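Local coordinates for protein neurotoxin (Clostridium botulinum, PDB 3N7L) that probably binds gangliosides on the nerve-cell surface through its receptor-binding domain, the step that brings the botulinum neurotoxin to its target neurons, at residues Y229-K234 with I350-T355; K234-N239 with V418-S423; G238-Y243 with D294-G299; K245-I250 with I283-I288. All coordinates share one frame; numbering follows the deposited sequence.

Contact 1 (Y229-K234 with I350-T355); sequences YTNVVK and IQPCNT. With SO4 (sulfate ion), chain C.
Val233 comes within 5.0 Å of Pro352, measured CA to CA, where the irregular 229-234 chain passes the strand carrying Ile350 to Pro352; the approach follows a type I turn from Tyr229 to Val232, closed by Val232 N bonding to Tyr229 O. Side chains and one carbonyl do the touching. Val233 CG2 meets Ile350 CD1 tip to tip at 4.0 Å, and the same methyl lies 4.1 Å from Pro352 CB, Val233 and Pro352 crossing at about a right angle. With CG1 anti to its backbone N (chi1 -179°), Val233 also brings that second methyl against Ile350 CD1. Thr230 O rests 3.6 Å from Pro352 CG. Lys234 folds back so that NZ donates to Val232 O at 2.9 Å. Asn231 ND2 donates to O3 of a sulfate, probably from the crystallisation liquor, which Thr292 OG1 also binds. Within the trefoil-clan part, the chain after helix 217-226 thus packs on strand 348-354; strand 359-366 flanks Ile350, and the 294-299 loop bonds to the backbone of Asn231 and Val233.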
loop_
_atom_site.group_PDB
_atom_site.type_symbol
_atom_site.label_atom_id
_atom_site.label_comp_id
_atom_site.label_asym_id
_atom_site.label_seq_id
_atom_site.Cartn_x
_atom_site.Cartn_y
_atom_site.Cartn_z
ATOM N N TYR A 229 -10.217 6.104 -4.056
ATOM C CA TYR A 229 -10.342 7.496 -4.466
ATOM C C TYR A 229 -9.027 7.660 -5.207
ATOM O O TYR A 229 -8.011 8.026 -4.622
ATOM C CB TYR A 229 -10.400 8.435 -3.262
ATOM C CG TYR A 229 -11.718 8.399 -2.530
ATOM C CD1 TYR A 229 -11.903 7.565 -1.430
ATOM C CD2 TYR A 229 -12.787 9.200 -2.940
ATOM C CE1 TYR A 229 -13.116 7.527 -0.751
ATOM C CE2 TYR A 229 -14.012 9.171 -2.268
ATOM C CZ TYR A 229 -14.168 8.331 -1.173
ATOM O OH TYR A 229 -15.365 8.299 -0.486
ATOM N N THR A 230 -9.053 7.356 -6.498
ATOM C CA THR A 230 -7.849 7.397 -7.315
ATOM C C THR A 230 -7.090 8.714 -7.431
ATOM O O THR A 230 -5.946 8.708 -7.881
ATOM C CB THR A 230 -8.134 6.859 -8.727
ATOM O OG1 THR A 230 -9.098 7.695 -9.377
ATOM C CG2 THR A 230 -8.681 5.438 -8.644
ATOM N N ASN A 231 -7.694 9.835 -7.032
ATOM C CA ASN A 231 -6.981 11.111 -7.115
ATOM C C ASN A 231 -6.325 11.513 -5.792
ATOM O O ASN A 231 -5.688 12.559 -5.695
ATOM C CB ASN A 231 -7.899 12.246 -7.595
ATOM C CG ASN A 231 -7.103 13.449 -8.116
ATOM O OD1 ASN A 231 -6.183 13.291 -8.922
ATOM N ND2 ASN A 231 -7.451 14.647 -7.658
ATOM N N VAL A 232 -6.502 10.689 -4.770
ATOM C CA VAL A 232 -5.879 10.955 -3.486
ATOM C C VAL A 232 -4.556 10.197 -3.512
ATOM O O VAL A 232 -4.535 8.978 -3.662
ATOM C CB VAL A 232 -6.747 10.451 -2.309
ATOM C CG1 VAL A 232 -5.976 10.570 -0.992
ATOM C CG2 VAL A 232 -8.036 11.269 -2.231
ATOM N N VAL A 233 -3.451 10.926 -3.398
ATOM C CA VAL A 233 -2.134 10.303 -3.410
ATOM C C VAL A 233 -1.989 9.471 -2.139
ATOM O O VAL A 233 -2.544 9.822 -1.096
ATOM C CB VAL A 233 -1.016 11.370 -3.464
ATOM C CG1 VAL A 233 0.354 10.697 -3.506
ATOM C CG2 VAL A 233 -1.209 12.261 -4.689
ATOM N N LYS A 234 -1.249 8.367 -2.217
ATOM C CA LYS A 234 -1.081 7.525 -1.035
ATOM C C LYS A 234 0.376 7.461 -0.573
ATOM O O LYS A 234 1.301 7.650 -1.366
ATOM C CB LYS A 234 -1.568 6.098 -1.322
ATOM C CG LYS A 234 -2.985 5.975 -1.896
ATOM C CD LYS A 234 -4.025 6.598 -0.987
ATOM C CE LYS A 234 -5.431 6.174 -1.395
ATOM N NZ LYS A 234 -5.686 6.411 -2.842
ATOM N N ILE A 350 1.847 17.518 -8.205
ATOM C CA ILE A 350 1.946 16.084 -7.950
ATOM C C ILE A 350 0.878 15.279 -8.670
ATOM O O ILE A 350 -0.219 15.763 -8.921
ATOM C CB ILE A 350 1.838 15.790 -6.433
ATOM C CG1 ILE A 350 2.242 14.346 -6.145
ATOM C CG2 ILE A 350 0.406 16.010 -5.959
ATOM C CD1 ILE A 350 2.412 14.056 -4.657
ATOM N N GLN A 351 1.211 14.040 -9.003
ATOM C CA GLN A 351 0.266 13.160 -9.671
ATOM C C GLN A 351 0.437 11.767 -9.081
ATOM O O GLN A 351 1.560 11.279 -8.956
ATOM C CB GLN A 351 0.537 13.136 -11.176
ATOM C CG GLN A 351 -0.602 12.545 -11.974
ATOM C CD GLN A 351 -1.881 13.357 -11.854
ATOM O OE1 GLN A 351 -2.980 12.817 -11.969
ATOM N NE2 GLN A 351 -1.743 14.662 -11.633
ATOM N N PRO A 352 -0.667 11.117 -8.683
ATOM C CA PRO A 352 -0.523 9.772 -8.114
ATOM C C PRO A 352 -0.007 8.782 -9.157
ATOM O O PRO A 352 -0.293 8.914 -10.346
ATOM C CB PRO A 352 -1.936 9.446 -7.628
ATOM C CG PRO A 352 -2.810 10.221 -8.586
ATOM C CD PRO A 352 -2.079 11.544 -8.690
ATOM N N CYS A 353 0.764 7.798 -8.713
ATOM C CA CYS A 353 1.311 6.802 -9.625
ATOM C C CYS A 353 1.397 5.460 -8.913
ATOM O O CYS A 353 2.413 5.130 -8.306
ATOM C CB CYS A 353 2.699 7.239 -10.102
ATOM S SG CYS A 353 3.436 6.145 -11.324
ATOM N N ASN A 354 0.321 4.689 -8.990
ATOM C CA ASN A 354 0.273 3.394 -8.330
ATOM C C ASN A 354 0.506 2.236 -9.288
ATOM O O ASN A 354 0.041 2.248 -10.425
ATOM C CB ASN A 354 -1.078 3.215 -7.643
ATOM C CG ASN A 354 -1.384 4.327 -6.668
ATOM O OD1 ASN A 354 -2.544 4.698 -6.483
ATOM N ND2 ASN A 354 -0.354 4.857 -6.028
ATOM N N THR A 355 1.241 1.239 -8.817
ATOM C CA THR A 355 1.516 0.052 -9.613
ATOM C C THR A 355 1.293 -1.145 -8.699
ATOM O O THR A 355 1.047 -0.983 -7.506
ATOM C CB THR A 355 2.970 0.034 -10.126
ATOM O OG1 THR A 355 3.875 -0.080 -9.020
ATOM C CG2 THR A 355 3.276 1.318 -10.895
HETATM S S SO4 C . -10.081 16.933 -6.172
HETATM O O1 SO4 C . -9.368 17.852 -5.281
HETATM O O2 SO4 C . -11.482 16.812 -5.737
HETATM O O3 SO4 C . -9.449 15.581 -6.151
HETATM O O4 SO4 C . -10.004 17.463 -7.547
#

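Contact 2 (K234-N239 with V418-S423); sequences KDYWGN and VFVPAS
Asp235 and Tyr236 run past Phe419 and Val420 with CA separations of 5.0 and 5.1 Å, and a nearly straight bond, Tyr236 N to Phe419 O (2.7 Å, 166°), joins the two backbones. Water adds two bridges, one between Lys234 O and Phe419 N, the other between Trp237 NE1 and Pro421 O. Tyr236 runs alongside Val420, with Tyr236 CB 3.7 Å from Val420 CG2. Trp237 CD1 lies 3.7 Å from Pro421 CG, and Trp237 NE1 approaches Val420 CG1. The 234-239 chain makes a type I turn from Asp235 to Gly238, packed on the final strand of the C-terminal, trefoil-clan domain. Asp235 organises that turn: with CG between its backbone N and carbonyl carbon (chi1 70°), OD2 accepts from Asn239 N at 3.0 Å, 52° out of the carboxylate plane, and weakly from Trp237 N. Asp235 OD1 lies 3.7 Å from Pro421 CD, the two side chains crossing nearly at right angles. Beyond the turn the N-terminal receptor-binding region comes close: Lys141 makes a cation-pi contact with Tyr236, and Arg80 of strand 72-82 touches Trp237.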
loop_
_atom_site.group_PDB
_atom_site.type_symbol
_atom_site.label_atom_id
_atom_site.label_comp_id
_atom_site.label_asym_id
_atom_site.label_seq_id
_atom_site.Cartn_x
_atom_site.Cartn_y
_atom_site.Cartn_z
ATOM N N LYS A 234 -1.249 8.367 -2.217
ATOM C CA LYS A 234 -1.081 7.525 -1.035
ATOM C C LYS A 234 0.376 7.461 -0.573
ATOM O O LYS A 234 1.301 7.650 -1.366
ATOM C CB LYS A 234 -1.568 6.098 -1.322
ATOM C CG LYS A 234 -2.985 5.975 -1.896
ATOM C CD LYS A 234 -4.025 6.598 -0.987
ATOM C CE LYS A 234 -5.431 6.174 -1.395
ATOM N NZ LYS A 234 -5.686 6.411 -2.842
ATOM N N ASP A 235 0.571 7.197 0.716
ATOM C CA ASP A 235 1.916 7.047 1.244
ATOM C C ASP A 235 2.344 5.614 0.901
ATOM O O ASP A 235 1.566 4.865 0.301
ATOM C CB ASP A 235 1.963 7.339 2.758
ATOM C CG ASP A 235 1.271 6.283 3.613
ATOM O OD1 ASP A 235 1.067 6.582 4.810
ATOM O OD2 ASP A 235 0.946 5.180 3.129
ATOM N N TYR A 236 3.562 5.232 1.264
ATOM C CA TYR A 236 4.084 3.907 0.922
ATOM C C TYR A 236 3.251 2.704 1.380
ATOM O O TYR A 236 3.248 1.658 0.725
ATOM C CB TYR A 236 5.520 3.771 1.444
ATOM C CG TYR A 236 6.297 2.597 0.878
ATOM C CD1 TYR A 236 6.516 2.474 -0.493
ATOM C CD2 TYR A 236 6.859 1.639 1.722
ATOM C CE1 TYR A 236 7.280 1.433 -1.014
ATOM C CE2 TYR A 236 7.626 0.591 1.213
ATOM C CZ TYR A 236 7.834 0.496 -0.153
ATOM O OH TYR A 236 8.604 -0.522 -0.661
ATOM N N TRP A 237 2.545 2.844 2.496
ATOM C CA TRP A 237 1.747 1.737 3.017
ATOM C C TRP A 237 0.314 1.749 2.484
ATOM O O TRP A 237 -0.478 0.863 2.804
ATOM C CB TRP A 237 1.737 1.778 4.550
ATOM C CG TRP A 237 3.119 1.836 5.170
ATOM C CD1 TRP A 237 3.546 2.701 6.139
ATOM C CD2 TRP A 237 4.237 0.989 4.870
ATOM N NE1 TRP A 237 4.860 2.445 6.459
ATOM C CE2 TRP A 237 5.308 1.400 5.698
ATOM C CE3 TRP A 237 4.438 -0.079 3.983
ATOM C CZ2 TRP A 237 6.564 0.780 5.665
ATOM C CZ3 TRP A 237 5.688 -0.696 3.951
ATOM C CH2 TRP A 237 6.734 -0.262 4.789
ATOM N N GLY A 238 -0.020 2.750 1.678
ATOM C CA GLY A 238 -1.359 2.814 1.126
ATOM C C GLY A 238 -2.340 3.723 1.842
ATOM O O GLY A 238 -3.506 3.775 1.454
ATOM N N ASN A 239 -1.901 4.415 2.893
ATOM C CA ASN A 239 -2.786 5.342 3.609
ATOM C C ASN A 239 -2.817 6.627 2.787
ATOM O O ASN A 239 -1.944 6.841 1.950
ATOM C CB ASN A 239 -2.236 5.686 5.000
ATOM C CG ASN A 239 -2.010 4.464 5.867
ATOM O OD1 ASN A 239 -2.917 3.668 6.085
ATOM N ND2 ASN A 239 -0.789 4.321 6.379
ATOM N N VAL A 418 8.144 7.810 -3.510
ATOM C CA VAL A 418 7.340 7.258 -2.437
ATOM C C VAL A 418 7.557 8.016 -1.134
ATOM O O VAL A 418 8.596 8.648 -0.948
ATOM C CB VAL A 418 7.696 5.785 -2.225
ATOM C CG1 VAL A 418 7.125 5.309 -0.934
ATOM C CG2 VAL A 418 7.163 4.951 -3.381
ATOM N N PHE A 419 6.566 7.953 -0.245
ATOM C CA PHE A 419 6.638 8.618 1.051
ATOM C C PHE A 419 6.300 7.663 2.198
ATOM O O PHE A 419 5.175 7.178 2.313
ATOM C CB PHE A 419 5.695 9.824 1.093
ATOM C CG PHE A 419 5.985 10.845 0.040
ATOM C CD1 PHE A 419 5.339 10.795 -1.189
ATOM C CD2 PHE A 419 6.947 11.831 0.257
ATOM C CE1 PHE A 419 5.646 11.715 -2.197
ATOM C CE2 PHE A 419 7.264 12.755 -0.740
ATOM C CZ PHE A 419 6.609 12.694 -1.973
ATOM N N VAL A 420 7.288 7.397 3.042
ATOM C CA VAL A 420 7.098 6.513 4.179
ATOM C C VAL A 420 6.904 7.371 5.420
ATOM O O VAL A 420 7.790 8.136 5.803
ATOM C CB VAL A 420 8.322 5.604 4.391
ATOM C CG1 VAL A 420 8.064 4.644 5.556
ATOM C CG2 VAL A 420 8.614 4.832 3.113
ATOM N N PRO A 421 5.737 7.253 6.068
ATOM C CA PRO A 421 5.482 8.049 7.272
ATOM C C PRO A 421 6.514 7.755 8.363
ATOM O O PRO A 421 6.823 6.595 8.642
ATOM C CB PRO A 421 4.066 7.637 7.665
ATOM C CG PRO A 421 3.968 6.221 7.169
ATOM C CD PRO A 421 4.656 6.281 5.826
ATOM N N ALA A 422 7.062 8.812 8.953
ATOM C CA ALA A 422 8.047 8.664 10.011
ATOM C C ALA A 422 7.347 8.187 11.283
ATOM O O ALA A 422 7.909 7.416 12.059
ATOM C CB ALA A 422 8.739 9.992 10.260
ATOM N N SER A 423 6.112 8.651 11.468
ATOM C CA SER A 423 5.275 8.323 12.623
ATOM C C SER A 423 6.032 8.052 13.921
ATOM O O SER A 423 5.715 7.052 14.607
ATOM C CB SER A 423 4.369 7.133 12.293
ATOM O OG SER A 423 3.353 7.521 11.384
HETATM O O HOH W 1 4.059 6.940 -1.536
HETATM O O HOH W 2 6.214 3.878 8.561
#

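Contact 3 (G238-Y243 with D294-G299); sequences GNDLRY and DTRVRG. With GOL (glycerol), chain F.
Arg242 and Arg296 face each other in a single beta bridge, CA to CA 4.4 Å, that links two loops of the trefoil-clan domain. Val297 N donates to Leu241 O and Tyr243 N to Thr295 O, each at 2.8 Å. The tight part lies beside this bridge. Val297 CG2 sits over the centre of the Tyr243 ring, 3.6 Å from the centroid and only 4° off the normal, a CH-pi contact; the same methyl meets Leu241 CG. Tyr243 CG stands beside its backbone N (chi1 -71°), which lays the ring under the valine, and its OH bonds to Asn301. Leu303 of strand 302-308 and Ile285 close in around this apolar patch.

The other side is polar and wetter, a salt-bridge network. Arg296 NE bridges to Asp240 OD2 (2.8 Å), on the anti side but tilted out of the carboxylate plane, and a water links that oxygen to Arg296 NH2. A glycerol, probably from the crystallisation liquor, lies over one face of the Arg296 guanidinium and donates to Asp240 OD2. Arg298 grips Asp294 end-on, NH1 to OD1 and NH2 to OD2; from the opposite carboxylate face Arg296 N closes an Asx turn on Asp294 OD1 and Arg296 NH1 salt-bridges Asp294 OD2 at 2.8 Å.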
loop_
_atom_site.group_PDB
_atom_site.type_symbol
_atom_site.label_atom_id
_atom_site.label_comp_id
_atom_site.label_asym_id
_atom_site.label_seq_id
_atom_site.Cartn_x
_atom_site.Cartn_y
_atom_site.Cartn_z
ATOM N N GLY A 238 -0.020 2.750 1.678
ATOM C CA GLY A 238 -1.359 2.814 1.126
ATOM C C GLY A 238 -2.340 3.723 1.842
ATOM O O GLY A 238 -3.506 3.775 1.454
ATOM N N ASN A 239 -1.901 4.415 2.893
ATOM C CA ASN A 239 -2.786 5.342 3.609
ATOM C C ASN A 239 -2.817 6.627 2.787
ATOM O O ASN A 239 -1.944 6.841 1.950
ATOM C CB ASN A 239 -2.236 5.686 5.000
ATOM C CG ASN A 239 -2.010 4.464 5.867
ATOM O OD1 ASN A 239 -2.917 3.668 6.085
ATOM N ND2 ASN A 239 -0.789 4.321 6.379
ATOM N N ASP A 240 -3.801 7.488 3.026
ATOM C CA ASP A 240 -3.866 8.751 2.287
ATOM C C ASP A 240 -2.644 9.604 2.634
ATOM O O ASP A 240 -2.293 9.740 3.806
ATOM C CB ASP A 240 -5.126 9.544 2.651
ATOM C CG ASP A 240 -6.407 8.830 2.265
ATOM O OD1 ASP A 240 -6.352 7.889 1.443
ATOM O OD2 ASP A 240 -7.474 9.228 2.781
ATOM N N LEU A 241 -1.995 10.167 1.620
ATOM C CA LEU A 241 -0.833 11.025 1.846
ATOM C C LEU A 241 -1.355 12.357 2.399
ATOM O O LEU A 241 -2.383 12.875 1.936
ATOM C CB LEU A 241 -0.068 11.259 0.537
ATOM C CG LEU A 241 1.284 11.984 0.633
ATOM C CD1 LEU A 241 2.295 11.086 1.346
ATOM C CD2 LEU A 241 1.792 12.330 -0.754
ATOM N N ARG A 242 -0.669 12.911 3.393
ATOM C CA ARG A 242 -1.136 14.166 3.971
ATOM C C ARG A 242 -0.103 15.275 4.051
ATOM O O ARG A 242 1.100 15.030 4.050
ATOM C CB ARG A 242 -1.703 13.927 5.376
ATOM C CG ARG A 242 -2.726 12.813 5.453
ATOM C CD ARG A 242 -3.598 12.957 6.687
ATOM N NE ARG A 242 -2.845 13.399 7.859
ATOM C CZ ARG A 242 -2.169 12.601 8.678
ATOM N NH1 ARG A 242 -1.521 13.122 9.707
ATOM N NH2 ARG A 242 -2.158 11.292 8.483
ATOM N N TYR A 243 -0.603 16.508 4.108
ATOM C CA TYR A 243 0.238 17.686 4.236
ATOM C C TYR A 243 0.560 17.813 5.727
ATOM O O TYR A 243 -0.094 17.181 6.559
ATOM C CB TYR A 243 -0.523 18.941 3.772
ATOM C CG TYR A 243 -0.762 19.021 2.275
ATOM C CD1 TYR A 243 -2.036 18.813 1.732
ATOM C CD2 TYR A 243 0.289 19.303 1.400
ATOM C CE1 TYR A 243 -2.250 18.886 0.345
ATOM C CE2 TYR A 243 0.085 19.379 0.023
ATOM C CZ TYR A 243 -1.178 19.170 -0.499
ATOM O OH TYR A 243 -1.351 19.246 -1.862
ATOM N N ASP A 294 -8.605 19.437 2.589
ATOM C CA ASP A 294 -8.880 18.579 3.740
ATOM C C ASP A 294 -7.640 17.914 4.335
ATOM O O ASP A 294 -7.759 16.885 5.000
ATOM C CB ASP A 294 -9.861 17.485 3.326
ATOM C CG ASP A 294 -9.224 16.464 2.400
ATOM O OD1 ASP A 294 -8.180 16.789 1.796
ATOM O OD2 ASP A 294 -9.764 15.345 2.270
ATOM N N THR A 295 -6.465 18.488 4.090
ATOM C CA THR A 295 -5.199 17.953 4.603
ATOM C C THR A 295 -4.619 16.814 3.753
ATOM O O THR A 295 -3.429 16.513 3.839
ATOM C CB THR A 295 -5.338 17.483 6.080
ATOM O OG1 THR A 295 -5.778 18.583 6.886
ATOM C CG2 THR A 295 -4.004 16.988 6.624
ATOM N N ARG A 296 -5.449 16.190 2.923
ATOM C CA ARG A 296 -4.968 15.105 2.065
ATOM C C ARG A 296 -4.350 15.659 0.783
ATOM O O ARG A 296 -4.834 16.651 0.230
ATOM C CB ARG A 296 -6.115 14.159 1.692
ATOM C CG ARG A 296 -6.772 13.464 2.874
ATOM C CD ARG A 296 -7.885 12.530 2.418
ATOM N NE ARG A 296 -8.441 11.767 3.536
ATOM C CZ ARG A 296 -9.283 12.251 4.447
ATOM N NH1 ARG A 296 -9.695 13.513 4.387
ATOM N NH2 ARG A 296 -9.696 11.472 5.436
ATOM N N VAL A 297 -3.276 15.023 0.318
ATOM C CA VAL A 297 -2.604 15.447 -0.908
ATOM C C VAL A 297 -3.312 14.797 -2.101
ATOM O O VAL A 297 -3.471 13.572 -2.148
ATOM C CB VAL A 297 -1.119 15.017 -0.904
ATOM C CG1 VAL A 297 -0.421 15.515 -2.160
ATOM C CG2 VAL A 297 -0.429 15.547 0.360
ATOM N N ARG A 298 -3.735 15.620 -3.059
ATOM C CA ARG A 298 -4.443 15.125 -4.235
ATOM C C ARG A 298 -3.742 15.444 -5.542
ATOM O O ARG A 298 -2.918 16.353 -5.610
ATOM C CB ARG A 298 -5.860 15.701 -4.278
ATOM C CG ARG A 298 -6.760 15.218 -3.154
ATOM C CD ARG A 298 -8.213 15.630 -3.387
ATOM N NE ARG A 298 -9.114 15.015 -2.418
ATOM C CZ ARG A 298 -9.151 15.351 -1.137
ATOM N NH1 ARG A 298 -8.339 16.300 -0.691
ATOM N NH2 ARG A 298 -9.980 14.734 -0.303
ATOM N N GLY A 299 -4.101 14.687 -6.576
ATOM C CA GLY A 299 -3.537 14.853 -7.903
ATOM C C GLY A 299 -2.948 16.207 -8.250
ATOM O O GLY A 299 -1.895 16.582 -7.743
HETATM C C1 GOL F . -10.784 9.866 1.912
HETATM O O1 GOL F . -9.626 9.412 1.220
HETATM C C2 GOL F . -11.279 11.215 1.409
HETATM O O2 GOL F . -12.454 11.608 2.166
HETATM C C3 GOL F . -11.636 11.144 -0.073
HETATM O O3 GOL F . -12.102 12.370 -0.605
HETATM O O HOH W 3 -8.546 8.855 5.303
#

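Contact 4 (K245-I250 with I283-I288); sequences KEYYMI and IIIKRI
Tyr247 and Ile283 form an antiparallel hydrogen-bonded pair, CA to CA 5.4 Å, although the N-to-C directions of the short strand axes make 111°, far from the 180° of a regular antiparallel pair. Backbone bonds come first: Tyr247 N donates to Ile283 O at 2.9 Å, and Ile283 N to Tyr247 O at 2.8 Å. Past this pair the strands splay, and a water accepts from both Lys245 N and Ile285 N, bridging the gap. Glu246 CA also gives a CA-H...O contact to Ile283 O. The apolar contacts centre on Ile283. Held at chi1 59°, Ile283 sets CG1 3.9 Å from Met249 CB and CD1 3.7 Å from Tyr247 CB. Ile285 CD1 touches Tyr247 CD2, and Ile284 CG1 packs on the aliphatic Glu246 CG at 3.9 Å. Strand 246-251 is flanked on its other edge by strand 417-421, whose Phe419 and Pro421 touch Tyr247, while strand 283-287 continues the sheet to strand 302-308, where Leu303 touches Ile285.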
loop_
_atom_site.group_PDB
_atom_site.type_symbol
_atom_site.label_atom_id
_atom_site.label_comp_id
_atom_site.label_asym_id
_atom_site.label_seq_id
_atom_site.Cartn_x
_atom_site.Cartn_y
_atom_site.Cartn_z
ATOM N N LYS A 245 2.973 16.629 7.609
ATOM C CA LYS A 245 3.373 15.390 8.282
ATOM C C LYS A 245 4.741 14.934 7.773
ATOM O O LYS A 245 5.026 15.005 6.574
ATOM C CB LYS A 245 2.327 14.299 8.032
ATOM C CG LYS A 245 2.632 12.933 8.660
ATOM C CD LYS A 245 1.444 11.982 8.469
ATOM C CE LYS A 245 1.741 10.561 8.951
ATOM N NZ LYS A 245 2.252 10.519 10.351
ATOM N N GLU A 246 5.587 14.472 8.687
ATOM C CA GLU A 246 6.921 14.015 8.325
ATOM C C GLU A 246 6.881 12.691 7.565
ATOM O O GLU A 246 6.167 11.763 7.949
ATOM C CB GLU A 246 7.781 13.864 9.582
ATOM C CG GLU A 246 8.258 15.176 10.171
ATOM C CD GLU A 246 9.208 14.980 11.345
ATOM O OE1 GLU A 246 9.980 15.908 11.644
ATOM O OE2 GLU A 246 9.181 13.902 11.972
ATOM N N TYR A 247 7.647 12.628 6.480
ATOM C CA TYR A 247 7.745 11.438 5.636
ATOM C C TYR A 247 9.177 11.276 5.178
ATOM O O TYR A 247 9.930 12.255 5.091
ATOM C CB TYR A 247 6.910 11.580 4.355
ATOM C CG TYR A 247 5.414 11.512 4.518
ATOM C CD1 TYR A 247 4.764 10.289 4.690
ATOM C CD2 TYR A 247 4.642 12.674 4.484
ATOM C CE1 TYR A 247 3.375 10.229 4.827
ATOM C CE2 TYR A 247 3.254 12.628 4.623
ATOM C CZ TYR A 247 2.628 11.405 4.797
ATOM O OH TYR A 247 1.266 11.352 4.960
ATOM N N TYR A 248 9.550 10.038 4.871
ATOM C CA TYR A 248 10.866 9.771 4.325
ATOM C C TYR A 248 10.576 9.693 2.831
ATOM O O TYR A 248 9.749 8.886 2.389
ATOM C CB TYR A 248 11.430 8.443 4.835
ATOM C CG TYR A 248 11.914 8.519 6.266
ATOM C CD1 TYR A 248 11.154 7.998 7.310
ATOM C CD2 TYR A 248 13.127 9.140 6.578
ATOM C CE1 TYR A 248 11.589 8.090 8.636
ATOM C CE2 TYR A 248 13.570 9.237 7.897
ATOM C CZ TYR A 248 12.797 8.707 8.920
ATOM O OH TYR A 248 13.241 8.779 10.215
ATOM N N MET A 249 11.224 10.558 2.064
ATOM C CA MET A 249 11.023 10.586 0.627
ATOM C C MET A 249 12.043 9.667 -0.014
ATOM O O MET A 249 13.251 9.814 0.205
ATOM C CB MET A 249 11.190 12.007 0.111
ATOM C CG MET A 249 10.676 12.200 -1.294
ATOM S SD MET A 249 10.765 13.925 -1.750
ATOM C CE MET A 249 12.203 13.901 -2.783
ATOM N N ILE A 250 11.558 8.730 -0.820
ATOM C CA ILE A 250 12.437 7.757 -1.452
ATOM C C ILE A 250 12.065 7.512 -2.906
ATOM O O ILE A 250 10.886 7.546 -3.264
ATOM C CB ILE A 250 12.351 6.403 -0.709
ATOM C CG1 ILE A 250 12.473 6.632 0.805
ATOM C CG2 ILE A 250 13.448 5.454 -1.208
ATOM C CD1 ILE A 250 12.253 5.374 1.631
ATOM N N ILE A 283 10.967 14.888 5.231
ATOM C CA ILE A 283 10.379 16.008 4.519
ATOM C C ILE A 283 8.962 16.221 5.034
ATOM O O ILE A 283 8.372 15.316 5.623
ATOM C CB ILE A 283 10.343 15.749 2.959
ATOM C CG1 ILE A 283 9.532 14.491 2.617
ATOM C CG2 ILE A 283 11.747 15.586 2.424
ATOM C CD1 ILE A 283 8.007 14.698 2.661
ATOM N N ILE A 284 8.437 17.425 4.827
ATOM C CA ILE A 284 7.074 17.759 5.208
ATOM C C ILE A 284 6.482 18.396 3.956
ATOM O O ILE A 284 7.076 19.309 3.380
ATOM C CB ILE A 284 7.015 18.772 6.375
ATOM C CG1 ILE A 284 7.563 18.127 7.650
ATOM C CG2 ILE A 284 5.567 19.229 6.595
ATOM C CD1 ILE A 284 7.690 19.082 8.820
ATOM N N ILE A 285 5.329 17.906 3.523
ATOM C CA ILE A 285 4.699 18.437 2.323
ATOM C C ILE A 285 3.804 19.612 2.697
ATOM O O ILE A 285 3.001 19.513 3.619
ATOM C CB ILE A 285 3.876 17.331 1.617
ATOM C CG1 ILE A 285 4.720 16.054 1.516
ATOM C CG2 ILE A 285 3.469 17.784 0.214
ATOM C CD1 ILE A 285 3.931 14.825 1.074
ATOM N N LYS A 286 3.955 20.726 1.985
ATOM C CA LYS A 286 3.168 21.930 2.247
ATOM C C LYS A 286 2.375 22.315 1.009
ATOM O O LYS A 286 2.910 22.390 -0.091
ATOM C CB LYS A 286 4.083 23.083 2.662
ATOM C CG LYS A 286 4.932 22.773 3.889
ATOM C CD LYS A 286 4.065 22.517 5.117
ATOM C CE LYS A 286 3.328 23.778 5.561
ATOM N NZ LYS A 286 2.379 23.521 6.689
ATOM N N ARG A 287 1.094 22.569 1.210
ATOM C CA ARG A 287 0.180 22.907 0.130
ATOM C C ARG A 287 0.200 24.364 -0.332
ATOM O O ARG A 287 0.286 25.287 0.479
ATOM C CB ARG A 287 -1.228 22.513 0.572
ATOM C CG ARG A 287 -2.374 23.052 -0.244
ATOM C CD ARG A 287 -3.672 22.702 0.474
ATOM N NE ARG A 287 -4.802 23.503 0.023
ATOM C CZ ARG A 287 -5.483 23.274 -1.093
ATOM N NH1 ARG A 287 -5.147 22.257 -1.877
ATOM N NH2 ARG A 287 -6.497 24.062 -1.421
ATOM N N ILE A 288 0.127 24.559 -1.647
ATOM C CA ILE A 288 0.080 25.896 -2.226
ATOM C C ILE A 288 -1.268 26.078 -2.934
ATOM O O ILE A 288 -1.971 27.058 -2.691
ATOM C CB ILE A 288 1.202 26.131 -3.254
ATOM C CG1 ILE A 288 2.569 25.952 -2.593
ATOM C CG2 ILE A 288 1.088 27.543 -3.824
ATOM C CD1 ILE A 288 3.727 25.975 -3.586
HETATM O O HOH W 4 3.489 16.194 4.821
#

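Overall arrangement
All four contacts lie in the C-terminal, trefoil-clan part of the receptor-binding fragment. Contacts 1, 2 and 3 follow one continuous chain, 229-243, as it comes off helix 217-226: contacts 1 and 2 share Lys234, contacts 2 and 3 share Gly238 and Asn239. Contact 2 is the most buried, joined by a backbone bond and waters. Contacts 1, 3 and 4 are partly buried. Contacts 1 and 3 adjoin, Val233 O lying 2.8 Å from Leu241 N; contact 1 is carried by apolar packing, whereas contact 3 adds backbone bonds and a salt-bridge network to its apolar side. Contact 4 alone pairs two strands, and strand 246-251 borders strand 417-421 of contact 2. Tyr247 OH reaches Arg242 N, linking contact 4 to contact 3.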